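Ornithine carbamoyltransferase (Giardia intestinalis, PDB 3GRF) probably transfers a carbamoyl group between carbamoyl phosphate and ornithine, as an ornithine carbamoyltransferase of the arginine degradation pathway. Local coordinates at residues Val317-Phe320 with Phe321-Cys325. Residues are numbered along the deposited sequence; the frame is centred on the assembly and turned at random.
Sequences VLDF and FLHDC
Val317 O and Leu318 O accept the backbone N-H groups of Phe321 and Leu322, each at 2.9 Å from O to N, in the last turn of helix 303-322, before the chain leaves helical geometry at His323. Asp319 O is gripped twice by His323: its backbone N makes the longer bond, at 3.2 Å, while ND1 in the side chain donates its N-H at 2.7 Å. The two donors reach the oxygen from opposite faces of the carbonyl plane. The imidazole can fold back in this way because CG lies beside the backbone N (chi1 -46°), which turns the ring edge with ND1 toward the preceding turn; the acceptor sits near the ring plane. His323 N also makes a weak bond to Phe320 O. Asp319 OD1 lies 3.5 Å from His323 CE1, the carboxylate and ring planes 38° apart, but the carboxylate is held mainly by salt bridges to Arg27 and Arg41. The edge of Phe320 points at the face of Phe321 in a T-shaped pair, ring centroids 5.7 Å apart and planes at 85°. Asp324 CA lies over one face of the Phe320 ring, and its short approach to Phe320 O is doubtful because the residue is poorly ordered. Val317 lies alongside Phe321, pointing the same way, with Val317 CG1 4.0 Å from Phe321 CD2. Leu10 touches both of these side chains. Leu318, Phe321 and Leu322 lie on Ile103 of strand 103-107, while Asp319 and Phe320 meet helix 18-33, so the C-terminal helix 303-322 packs on the carbamoyl-phosphate-binding domain. The arrangement is a helix C-terminus closed by a histidine whose side chain and backbone N both bond back to the main-chain carbonyl four residues earlier.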
ATOM      1  N   VAL A 317       0.351  -9.716 -18.782  1.00 24.57           N
ATOM      2  CA  VAL A 317      -0.947  -9.135 -19.017  1.00 23.28           C
ATOM      3  C   VAL A 317      -1.037  -7.617 -18.825  1.00 24.71           C
ATOM      4  O   VAL A 317      -1.610  -6.914 -19.665  1.00 33.19           O
ATOM      5  CB  VAL A 317      -1.977  -9.801 -18.089  1.00 28.19           C
ATOM      6  CG1 VAL A 317      -3.271  -9.094 -18.223  1.00 23.13           C
ATOM      7  CG2 VAL A 317      -2.081 -11.297 -18.444  1.00 22.22           C
ATOM      8  N   LEU A 318      -0.477  -7.116 -17.719  1.00 27.53           N
ATOM      9  CA  LEU A 318      -0.421  -5.677 -17.417  1.00 24.45           C
ATOM     10  C   LEU A 318       0.354  -4.966 -18.518  1.00 24.62           C
ATOM     11  O   LEU A 318      -0.100  -4.021 -19.063  1.00 27.17           O
ATOM     12  CB  LEU A 318       0.215  -5.437 -16.036  1.00 21.63           C
ATOM     13  CG  LEU A 318      -0.667  -5.995 -14.872  1.00 27.12           C
ATOM     14  CD1 LEU A 318       0.031  -6.065 -13.520  1.00 24.30           C
ATOM     15  CD2 LEU A 318      -1.967  -5.186 -14.736  1.00 24.11           C
ATOM     16  N   ASP A 319       1.521  -5.462 -18.859  1.00 25.34           N
ATOM     17  CA  ASP A 319       2.323  -4.842 -19.901  1.00 21.83           C
ATOM     18  C   ASP A 319       1.551  -4.676 -21.185  1.00 26.15           C
ATOM     19  O   ASP A 319       1.484  -3.589 -21.754  1.00 34.88           O
ATOM     20  CB  ASP A 319       3.571  -5.682 -20.175  1.00 29.41           C
ATOM     21  CG  ASP A 319       4.471  -5.029 -21.195  1.00 34.64           C
ATOM     22  OD1 ASP A 319       5.084  -4.011 -20.822  1.00 34.80           O
ATOM     23  OD2 ASP A 319       4.527  -5.504 -22.359  1.00 35.62           O
ATOM     24  N   PHE A 320       0.963  -5.770 -21.637  1.00 29.18           N
ATOM     25  CA  PHE A 320       0.168  -5.792 -22.836  1.00 31.41           C
ATOM     26  C   PHE A 320      -0.998  -4.824 -22.786  1.00 27.63           C
ATOM     27  O   PHE A 320      -1.248  -4.142 -23.749  1.00 29.07           O
ATOM     28  CB  PHE A 320      -0.350  -7.210 -23.033  1.00 37.04           C
ATOM     29  CG  PHE A 320      -1.022  -7.450 -24.348  1.00 30.34           C
ATOM     30  CD1 PHE A 320      -0.298  -7.406 -25.527  1.00 41.17           C
ATOM     31  CD2 PHE A 320      -2.358  -7.801 -24.394  1.00 45.05           C
ATOM     32  CE1 PHE A 320      -0.909  -7.688 -26.726  1.00 48.84           C
ATOM     33  CE2 PHE A 320      -2.970  -8.079 -25.590  1.00 48.59           C
ATOM     34  CZ  PHE A 320      -2.239  -8.023 -26.755  1.00 36.84           C
ATOM     35  N   PHE A 321      -1.762  -4.781 -21.694  1.00 30.35           N
ATOM     36  CA  PHE A 321      -2.929  -3.871 -21.700  1.00 26.97           C
ATOM     37  C   PHE A 321      -2.529  -2.423 -21.526  1.00 33.81           C
ATOM     38  O   PHE A 321      -3.228  -1.522 -21.987  1.00 34.24           O
ATOM     39  CB  PHE A 321      -4.028  -4.318 -20.704  1.00 33.43           C
ATOM     40  CG  PHE A 321      -4.910  -5.423 -21.265  1.00 25.30           C
ATOM     41  CD1 PHE A 321      -6.094  -5.122 -21.915  1.00 32.66           C
ATOM     42  CD2 PHE A 321      -4.495  -6.743 -21.231  1.00 25.32           C
ATOM     43  CE1 PHE A 321      -6.888  -6.128 -22.455  1.00 26.71           C
ATOM     44  CE2 PHE A 321      -5.275  -7.755 -21.797  1.00 33.85           C
ATOM     45  CZ  PHE A 321      -6.467  -7.445 -22.423  1.00 29.85           C
ATOM     46  N   LEU A 322      -1.375  -2.218 -20.893  1.00 36.05           N
ATOM     47  CA  LEU A 322      -0.764  -0.910 -20.718  1.00 38.18           C
ATOM     48  C   LEU A 322      -0.424  -0.291 -22.113  1.00 37.39           C
ATOM     49  O   LEU A 322      -0.526   0.929 -22.293  1.00 35.83           O
ATOM     50  CB  LEU A 322       0.521  -1.025 -19.884  1.00 34.28           C
ATOM     51  CG  LEU A 322       0.583  -0.253 -18.538  1.00 41.15           C
ATOM     52  CD1 LEU A 322      -0.817   0.168 -18.089  1.00 37.86           C
ATOM     53  CD2 LEU A 322       1.262  -1.110 -17.479  1.00 36.75           C
ATOM     54  N   HIS A 323      -0.015  -1.131 -23.072  1.00 36.34           N
ATOM     55  CA  HIS A 323       0.278  -0.787 -24.482  1.00 43.07           C
ATOM     56  C   HIS A 323      -0.912  -1.354 -25.333  1.00 44.24           C
ATOM     57  O   HIS A 323      -1.966  -0.718 -25.407  1.00 53.21           O
ATOM     58  CB  HIS A 323       1.723  -1.228 -24.835  1.00 33.19           C
ATOM     59  CG  HIS A 323       2.859  -0.836 -23.764  1.00 41.42           C
ATOM     60  ND1 HIS A 323       2.890  -1.349 -22.478  1.00 46.89           N
ATOM     61  CD2 HIS A 323       3.935   0.002 -23.864  1.00 53.80           C
ATOM     62  CE1 HIS A 323       3.924  -0.834 -21.829  1.00 48.89           C
ATOM     63  NE2 HIS A 323       4.580  -0.022 -22.644  1.00 52.39           N
ATOM     64  N   ASP A 324      -0.740  -2.539 -25.946  1.00 65.16           N
ATOM     65  CA  ASP A 324      -1.779  -3.376 -26.624  1.00 60.21           C
ATOM     66  C   ASP A 324      -1.225  -4.233 -27.720  1.00 54.18           C
ATOM     67  O   ASP A 324      -1.917  -5.121 -28.216  1.00 51.62           O
ATOM     68  CB  ASP A 324      -2.957  -2.677 -27.290  1.00 69.44           C
ATOM     69  CG  ASP A 324      -4.108  -2.615 -26.242  1.00 91.74           C
ATOM     70  OD1 ASP A 324      -3.808  -2.525 -25.044  1.00 99.00           O
ATOM     71  OD2 ASP A 324      -5.277  -2.646 -26.660  1.00 99.00           O
ATOM     72  N   CYS A 325      -0.031  -3.990 -28.153  1.00 50.46           N
ATOM     73  CA  CYS A 325       0.276  -4.759 -29.318  1.00 52.72           C
ATOM     74  C   CYS A 325       1.357  -5.784 -29.259  1.00 50.11           C
ATOM     75  O   CYS A 325       2.221  -5.856 -28.395  1.00 58.76           O
ATOM     76  CB  CYS A 325       0.522  -3.798 -30.490  1.00 62.34           C
ATOM     77  SG  CYS A 325       1.646  -2.414 -30.102  1.00 84.33           S
TER